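PDB 5AH0: lipase from Pelosinus fermentans, which hydrolyses poly(butylene adipate-co-terephthalate) and, as a lipase of the alpha/beta-hydrolase clan, probably cleaves ester bonds in lipids as well. Local coordinates for residues Gly165-Asp170 with Val305-Ser310; Pro285-Phe290 with Thr354-Asp359. One frame throughout, in Å; residues are numbered along the deposited sequence.

Contact 1: residues Gly165-Asp170 with Val305-Ser310; sequences GTTLAD and VIIDNS
I307 pushes the end of its side chain between T167 and D170, and nearly all the packing falls on this one residue. Its CD1 methyl meets CG2 of T167 at 3.4 Å, a tight methyl-to-methyl approach, while the second branch, I307 CG2, lies 3.8 Å from that same T167 CG2. The two side chains run past one another in opposite directions, touching along their flanks. An extended end to the isoleucine makes the reach possible: with chi2 at 164°, CD1 stands anti to CA and also comes within 3.7 Å of D170 OD2. On T167, chi1 of 55° tucks OG1 between the backbone N and the carbonyl carbon and turns the methyl branch to I307; OG1 is hydrogen-bonded outside the two segments.

D170 advances against the isoleucine from the opposite direction, but its carboxylate is claimed by other groups: OD2 is hydrogen-bonded to T241 OG1 and forms a salt bridge with R299, with R304 as a long, weak ion partner. R299 would probably favour the charged form of this buried acid, whose contact with I307 is simple van der Waals packing.

Past I307 the chain turns outward to solvent and the contact ends. Here D308 opens an Asx turn: its OD2 takes the backbone N of S310 at 2.9 Å and S310 OG at 3.0 Å, both from the same face of the carboxylate, the N-H from well above the plane and the hydroxyl nearer to it on the syn side. N309 and S310 are exposed.

Around the tight part, T167 also packs on I294 of helix 288-294. The 305-310 loop lies against the short helix 167-170, which follows strand 153-159, through I307, and reaches T241 and R245 of helix 241-250 through V305.

Contact 2: residues Pro285-Phe290 with Thr354-Asp359; sequences PLLYPF and TIDHMD
A leucine methyl sits over the face of a carboxylate here: L287 CD1 is 3.8 Å from CG of D356 and equally far from its OD1. The oxygen nearest the methyl, D356 OD1, is also bonded to its own turn. It accepts the N-H of D359 at 3.0 Å, nearly in line with the CG-OD1 bond, and that of M358 through a weak, strongly bent bond; this is an Asx motif. D359 returns the grip: its OD2 takes the backbone N of D356 at 2.9 Å (N-H...O 167°), arriving on the anti side somewhat out of the carboxylate plane. A chi1 of 67° folds D356 CG between its own N and carbonyl carbon, turning the carboxylate back to those amides.

The turn thus held carries H357, whose ND1 is hydrogen-bonded to D315 OD2 and NE2 to S114 OG. This Ser-Asp-His chain, with the serine between strand 108-113 and helix 116-129, is the arrangement of the alpha/beta-hydrolase catalytic triad, so H357 is probably the catalytic histidine and S114 the nucleophile. With CG anti to the backbone N, the imidazole is directed to S114, so that of the side chain it is CB that meets the leucine, 4.0 Å from L287 CD1; the backbone N of H357 lies 3.9 Å from the same L287 CD1. M358 adds its CG, 4.3 Å from L287 CD1.

L287 reaches all three residues with one methyl, its chi2 of -178° setting CD1 anti to CA at the far end of the chain. It belongs to the type I turn P285-Y288, closed by the bond from Y288 N to P285 O, which leads directly into helix 288-294. F178 of helix 173-190 and V317 also touch L287, and V317 packs on H357 as well.

Overall arrangement
Contact 1 and contact 2 have their centres about 17 Å apart and meet where L168 CD1 packs on F290 CD1 at 3.9 Å. Their segments alternate along the chain: 165-170, 285-290, 305-310, 354-359. Helix 288-294 is common ground: contact 2 lies at its beginning, while contact 1 rests on its far end. The partners 165-170 and 354-359 follow strands 153-159 and 352-353 of the central parallel sheet. Both contacts therefore join loops and short helices beside that sheet within the same alpha/beta-hydrolase fold, about equally far from the centre of the chain, with contact 2 at the probable triad.

Contact 1: residues Gly165-Asp170 with Val305-Ser310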
ATOM      1  N   GLY A 165       6.158   9.174  -5.207  1.00 50.27           N
ATOM      2  CA  GLY A 165       6.273   8.223  -6.297  1.00 50.12           C
ATOM      3  C   GLY A 165       7.602   7.483  -6.298  1.00 49.80           C
ATOM      4  O   GLY A 165       8.423   7.691  -5.403  1.00 49.36           O
ATOM      5  N   THR A 166       7.787   6.617  -7.302  1.00 48.56           N
ATOM      6  CA  THR A 166       9.012   5.850  -7.527  1.00 47.22           C
ATOM      7  C   THR A 166       9.510   5.904  -8.962  1.00 49.15           C
ATOM      8  O   THR A 166       8.722   5.724  -9.889  1.00 51.56           O
ATOM      9  CB  THR A 166       8.825   4.374  -7.243  1.00 52.32           C
ATOM     10  OG1 THR A 166       8.103   4.202  -6.029  1.00 61.42           O
ATOM     11  CG2 THR A 166      10.166   3.737  -7.123  1.00 46.80           C
ATOM     12  N   THR A 167      10.820   6.057  -9.155  1.00 48.88           N
ATOM     13  CA  THR A 167      11.372   6.017 -10.507  1.00 47.57           C
ATOM     14  C   THR A 167      11.261   4.599 -11.094  1.00 47.21           C
ATOM     15  O   THR A 167      11.413   4.401 -12.292  1.00 49.01           O
ATOM     16  CB  THR A 167      12.823   6.524 -10.527  1.00 45.79           C
ATOM     17  OG1 THR A 167      13.613   5.793  -9.595  1.00 46.10           O
ATOM     18  CG2 THR A 167      12.845   7.969 -10.099  1.00 47.52           C
ATOM     19  N   LEU A 168      10.945   3.618 -10.255  1.00 47.19           N
ATOM     20  CA  LEU A 168      10.690   2.275 -10.762  1.00 46.94           C
ATOM     21  C   LEU A 168       9.478   2.285 -11.680  1.00 48.60           C
ATOM     22  O   LEU A 168       9.452   1.604 -12.701  1.00 46.62           O
ATOM     23  CB  LEU A 168      10.438   1.288  -9.631  1.00 43.94           C
ATOM     24  CG  LEU A 168      10.433  -0.179 -10.067  1.00 45.89           C
ATOM     25  CD1 LEU A 168      11.845  -0.748 -10.121  1.00 41.63           C
ATOM     26  CD2 LEU A 168       9.553  -1.007  -9.175  1.00 50.32           C
ATOM     27  N   ALA A 169       8.476   3.076 -11.321  1.00 50.77           N
ATOM     28  CA  ALA A 169       7.257   3.146 -12.123  1.00 54.45           C
ATOM     29  C   ALA A 169       7.393   4.131 -13.287  1.00 57.90           C
ATOM     30  O   ALA A 169       6.618   4.068 -14.241  1.00 61.52           O
ATOM     31  CB  ALA A 169       6.059   3.520 -11.245  1.00 51.73           C
ATOM     32  N   ASP A 170       8.373   5.032 -13.214  1.00 60.43           N
ATOM     33  CA  ASP A 170       8.605   5.986 -14.301  1.00 69.93           C
ATOM     34  C   ASP A 170       9.186   5.293 -15.533  1.00 81.15           C
ATOM     35  O   ASP A 170       8.979   5.743 -16.659  1.00 77.25           O
ATOM     36  CB  ASP A 170       9.535   7.129 -13.861  1.00 66.10           C
ATOM     37  CG  ASP A 170       8.876   8.085 -12.861  1.00 63.03           C
ATOM     38  OD1 ASP A 170       7.914   7.689 -12.175  1.00 59.62           O
ATOM     39  OD2 ASP A 170       9.308   9.254 -12.777  1.00 65.82           O
ATOM     40  N   VAL A 305       8.828  15.706 -12.782  1.00 68.77           N
ATOM     41  CA  VAL A 305       9.673  15.802 -11.595  1.00 64.31           C
ATOM     42  C   VAL A 305      11.125  15.555 -11.977  1.00 58.91           C
ATOM     43  O   VAL A 305      11.444  14.549 -12.617  1.00 50.82           O
ATOM     44  CB  VAL A 305       9.236  14.788 -10.526  1.00 64.73           C
ATOM     45  CG1 VAL A 305      10.182  14.816  -9.319  1.00 64.76           C
ATOM     46  CG2 VAL A 305       7.800  15.054 -10.108  1.00 64.79           C
ATOM     47  N   ILE A 306      12.006  16.474 -11.593  1.00 62.61           N
ATOM     48  CA  ILE A 306      13.418  16.338 -11.944  1.00 65.52           C
ATOM     49  C   ILE A 306      14.060  15.306 -11.022  1.00 67.47           C
ATOM     50  O   ILE A 306      13.928  15.383  -9.799  1.00 66.94           O
ATOM     51  CB  ILE A 306      14.192  17.679 -11.864  1.00 72.84           C
ATOM     52  CG1 ILE A 306      14.082  18.465 -13.178  1.00 78.24           C
ATOM     53  CG2 ILE A 306      15.671  17.424 -11.614  1.00 70.01           C
ATOM     54  CD1 ILE A 306      12.690  18.942 -13.545  1.00 80.10           C
ATOM     55  N   ILE A 307      14.726  14.327 -11.625  1.00 66.59           N
ATOM     56  CA  ILE A 307      15.285  13.208 -10.886  1.00 65.14           C
ATOM     57  C   ILE A 307      16.810  13.208 -10.915  1.00 67.91           C
ATOM     58  O   ILE A 307      17.445  12.882 -11.920  1.00 67.56           O
ATOM     59  CB  ILE A 307      14.726  11.899 -11.426  1.00 60.55           C
ATOM     60  CG1 ILE A 307      13.230  11.871 -11.121  1.00 63.00           C
ATOM     61  CG2 ILE A 307      15.441  10.693 -10.802  1.00 53.44           C
ATOM     62  CD1 ILE A 307      12.497  10.863 -11.902  1.00 68.56           C
ATOM     63  N   ASP A 308      17.376  13.569  -9.770  1.00 70.27           N
ATOM     64  CA  ASP A 308      18.796  13.828  -9.613  1.00 72.90           C
ATOM     65  C   ASP A 308      19.417  12.863  -8.621  1.00 66.01           C
ATOM     66  O   ASP A 308      18.759  11.939  -8.154  1.00 65.04           O
ATOM     67  CB  ASP A 308      19.000  15.253  -9.123  1.00 86.26           C
ATOM     68  CG  ASP A 308      18.460  15.449  -7.723  1.00 97.58           C
ATOM     69  OD1 ASP A 308      17.232  15.629  -7.585  1.00100.57           O
ATOM     70  OD2 ASP A 308      19.256  15.403  -6.757  1.00103.47           O
ATOM     71  N   ASN A 309      20.672  13.121  -8.263  1.00 62.41           N
ATOM     72  CA  ASN A 309      21.421  12.230  -7.394  1.00 58.59           C
ATOM     73  C   ASN A 309      20.755  11.954  -6.050  1.00 57.20           C
ATOM     74  O   ASN A 309      20.919  10.875  -5.487  1.00 56.91           O
ATOM     75  CB  ASN A 309      22.823  12.785  -7.177  1.00 59.19           C
ATOM     76  CG  ASN A 309      23.678  12.667  -8.418  1.00 64.49           C
ATOM     77  OD1 ASN A 309      23.530  11.727  -9.192  1.00 65.32           O
ATOM     78  ND2 ASN A 309      24.578  13.618  -8.616  1.00 70.92           N
ATOM     79  N   SER A 310      19.970  12.900  -5.553  1.00 58.58           N
ATOM     80  CA  SER A 310      19.302  12.704  -4.274  1.00 54.75           C
ATOM     81  C   SER A 310      18.204  11.640  -4.360  1.00 52.68           C
ATOM     82  O   SER A 310      17.725  11.169  -3.336  1.00 59.01           O
ATOM     83  CB  SER A 310      18.738  14.033  -3.756  1.00 58.68           C
ATOM     84  OG  SER A 310      17.607  14.456  -4.493  1.00 59.55           O
TER

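Contact 2: residues Pro285-Phe290 with Thr354-Asp359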
ATOM      1  N   PRO A 285      19.354 -11.984  -5.262  1.00 36.45           N
ATOM      2  CA  PRO A 285      18.113 -11.589  -4.566  1.00 37.47           C
ATOM      3  C   PRO A 285      17.139 -10.908  -5.554  1.00 39.15           C
ATOM      4  O   PRO A 285      17.629 -10.276  -6.497  1.00 40.77           O
ATOM      5  CB  PRO A 285      18.603 -10.610  -3.502  1.00 29.44           C
ATOM      6  CG  PRO A 285      20.016 -11.085  -3.197  1.00 33.79           C
ATOM      7  CD  PRO A 285      20.565 -11.529  -4.560  1.00 34.86           C
ATOM      8  N   LEU A 286      15.822 -11.031  -5.348  1.00 31.07           N
ATOM      9  CA  LEU A 286      14.825 -10.435  -6.244  1.00 29.89           C
ATOM     10  C   LEU A 286      15.078  -8.954  -6.499  1.00 34.00           C
ATOM     11  O   LEU A 286      15.030  -8.500  -7.630  1.00 32.15           O
ATOM     12  CB  LEU A 286      13.405 -10.606  -5.672  1.00 29.99           C
ATOM     13  CG  LEU A 286      12.240  -9.983  -6.457  1.00 31.86           C
ATOM     14  CD1 LEU A 286      12.199 -10.557  -7.872  1.00 34.60           C
ATOM     15  CD2 LEU A 286      10.890 -10.235  -5.789  1.00 31.81           C
ATOM     16  N   LEU A 287      15.372  -8.206  -5.442  1.00 28.17           N
ATOM     17  CA  LEU A 287      15.469  -6.764  -5.539  1.00 31.64           C
ATOM     18  C   LEU A 287      16.781  -6.248  -6.128  1.00 37.05           C
ATOM     19  O   LEU A 287      16.940  -5.033  -6.311  1.00 39.07           O
ATOM     20  CB  LEU A 287      15.271  -6.161  -4.152  1.00 34.52           C
ATOM     21  CG  LEU A 287      13.903  -6.432  -3.520  1.00 35.12           C
ATOM     22  CD1 LEU A 287      13.806  -5.741  -2.187  1.00 32.06           C
ATOM     23  CD2 LEU A 287      12.814  -5.955  -4.465  1.00 34.72           C
ATOM     24  N   TYR A 288      17.724  -7.151  -6.406  1.00 33.27           N
ATOM     25  CA  TYR A 288      19.044  -6.726  -6.846  1.00 34.77           C
ATOM     26  C   TYR A 288      19.027  -5.883  -8.146  1.00 41.75           C
ATOM     27  O   TYR A 288      19.572  -4.783  -8.171  1.00 43.25           O
ATOM     28  CB  TYR A 288      19.975  -7.929  -7.008  1.00 29.85           C
ATOM     29  CG  TYR A 288      21.323  -7.535  -7.580  1.00 30.60           C
ATOM     30  CD1 TYR A 288      22.264  -6.872  -6.799  1.00 37.38           C
ATOM     31  CD2 TYR A 288      21.648  -7.810  -8.906  1.00 31.52           C
ATOM     32  CE1 TYR A 288      23.509  -6.490  -7.330  1.00 33.66           C
ATOM     33  CE2 TYR A 288      22.883  -7.445  -9.442  1.00 34.35           C
ATOM     34  CZ  TYR A 288      23.807  -6.789  -8.648  1.00 35.03           C
ATOM     35  OH  TYR A 288      25.018  -6.418  -9.178  1.00 40.37           O
ATOM     36  N   PRO A 289      18.409  -6.388  -9.225  1.00 43.74           N
ATOM     37  CA  PRO A 289      18.454  -5.551 -10.425  1.00 41.21           C
ATOM     38  C   PRO A 289      17.605  -4.284 -10.292  1.00 38.98           C
ATOM     39  O   PRO A 289      17.943  -3.259 -10.881  1.00 39.05           O
ATOM     40  CB  PRO A 289      17.891  -6.471 -11.514  1.00 44.03           C
ATOM     41  CG  PRO A 289      16.954  -7.370 -10.775  1.00 47.54           C
ATOM     42  CD  PRO A 289      17.620  -7.618  -9.439  1.00 45.81           C
ATOM     43  N   PHE A 290      16.511  -4.350  -9.544  1.00 35.38           N
ATOM     44  CA  PHE A 290      15.643  -3.185  -9.413  1.00 35.97           C
ATOM     45  C   PHE A 290      16.287  -2.072  -8.585  1.00 38.82           C
ATOM     46  O   PHE A 290      16.225  -0.904  -8.970  1.00 38.57           O
ATOM     47  CB  PHE A 290      14.286  -3.629  -8.846  1.00 32.14           C
ATOM     48  CG  PHE A 290      13.634  -4.677  -9.704  1.00 36.48           C
ATOM     49  CD1 PHE A 290      13.167  -4.349 -10.968  1.00 35.86           C
ATOM     50  CD2 PHE A 290      13.572  -5.996  -9.296  1.00 32.73           C
ATOM     51  CE1 PHE A 290      12.613  -5.308 -11.782  1.00 34.93           C
ATOM     52  CE2 PHE A 290      13.014  -6.961 -10.118  1.00 32.11           C
ATOM     53  CZ  PHE A 290      12.533  -6.617 -11.353  1.00 33.41           C
ATOM     54  N   THR A 354      19.810  -0.005   5.762  1.00 45.92           N
ATOM     55  CA  THR A 354      20.092  -1.400   5.379  1.00 45.64           C
ATOM     56  C   THR A 354      18.875  -2.304   5.500  1.00 44.23           C
ATOM     57  O   THR A 354      19.012  -3.531   5.596  1.00 42.33           O
ATOM     58  CB  THR A 354      21.193  -2.048   6.211  1.00 49.95           C
ATOM     59  OG1 THR A 354      20.631  -2.434   7.472  1.00 59.19           O
ATOM     60  CG2 THR A 354      22.399  -1.094   6.397  1.00 42.96           C
ATOM     61  N   ILE A 355      17.699  -1.689   5.518  1.00 41.49           N
ATOM     62  CA  ILE A 355      16.433  -2.401   5.454  1.00 40.61           C
ATOM     63  C   ILE A 355      15.896  -2.317   4.020  1.00 39.60           C
ATOM     64  O   ILE A 355      15.595  -1.220   3.547  1.00 39.18           O
ATOM     65  CB  ILE A 355      15.419  -1.783   6.434  1.00 46.78           C
ATOM     66  CG1 ILE A 355      15.952  -1.865   7.875  1.00 47.55           C
ATOM     67  CG2 ILE A 355      14.000  -2.426   6.285  1.00 35.67           C
ATOM     68  CD1 ILE A 355      15.913  -3.253   8.445  1.00 45.25           C
ATOM     69  N   ASP A 356      15.803  -3.430   3.292  1.00 36.15           N
ATOM     70  CA  ASP A 356      15.248  -3.291   1.945  1.00 36.65           C
ATOM     71  C   ASP A 356      13.716  -3.393   1.982  1.00 39.00           C
ATOM     72  O   ASP A 356      13.113  -3.532   3.054  1.00 41.48           O
ATOM     73  CB  ASP A 356      15.866  -4.284   0.933  1.00 37.21           C
ATOM     74  CG  ASP A 356      15.530  -5.756   1.199  1.00 48.30           C
ATOM     75  OD1 ASP A 356      14.381  -6.110   1.555  1.00 48.05           O
ATOM     76  OD2 ASP A 356      16.448  -6.590   0.989  1.00 57.94           O
ATOM     77  N   HIS A 357      13.093  -3.305   0.814  1.00 37.67           N
ATOM     78  CA  HIS A 357      11.645  -3.161   0.744  1.00 42.64           C
ATOM     79  C   HIS A 357      10.855  -4.308   1.371  1.00 38.93           C
ATOM     80  O   HIS A 357       9.879  -4.070   2.083  1.00 34.83           O
ATOM     81  CB  HIS A 357      11.219  -3.010  -0.707  1.00 41.23           C
ATOM     82  CG  HIS A 357       9.869  -2.395  -0.874  1.00 37.86           C
ATOM     83  ND1 HIS A 357       9.614  -1.078  -0.563  1.00 38.62           N
ATOM     84  CD2 HIS A 357       8.706  -2.909  -1.340  1.00 37.11           C
ATOM     85  CE1 HIS A 357       8.349  -0.806  -0.833  1.00 42.22           C
ATOM     86  NE2 HIS A 357       7.775  -1.900  -1.304  1.00 38.21           N
ATOM     87  N   MET A 358      11.271  -5.546   1.110  1.00 36.09           N
ATOM     88  CA  MET A 358      10.561  -6.694   1.667  1.00 36.50           C
ATOM     89  C   MET A 358      10.946  -6.946   3.112  1.00 39.04           C
ATOM     90  O   MET A 358      10.149  -7.512   3.865  1.00 42.39           O
ATOM     91  CB  MET A 358      10.812  -7.954   0.842  1.00 39.54           C
ATOM     92  CG  MET A 358      10.418  -7.805  -0.615  1.00 41.13           C
ATOM     93  SD  MET A 358       8.737  -7.202  -0.754  1.00 61.56           S
ATOM     94  CE  MET A 358       7.816  -8.661  -0.288  1.00 51.40           C
ATOM     95  N   ASP A 359      12.161  -6.530   3.488  1.00 34.60           N
ATOM     96  CA  ASP A 359      12.600  -6.573   4.876  1.00 39.19           C
ATOM     97  C   ASP A 359      11.544  -5.892   5.746  1.00 39.59           C
ATOM     98  O   ASP A 359      11.217  -6.354   6.842  1.00 42.51           O
ATOM     99  CB  ASP A 359      13.950  -5.853   5.081  1.00 45.99           C
ATOM    100  CG  ASP A 359      15.185  -6.696   4.671  1.00 52.65           C
ATOM    101  OD1 ASP A 359      15.127  -7.949   4.710  1.00 55.05           O
ATOM    102  OD2 ASP A 359      16.238  -6.076   4.343  1.00 50.27           O
TER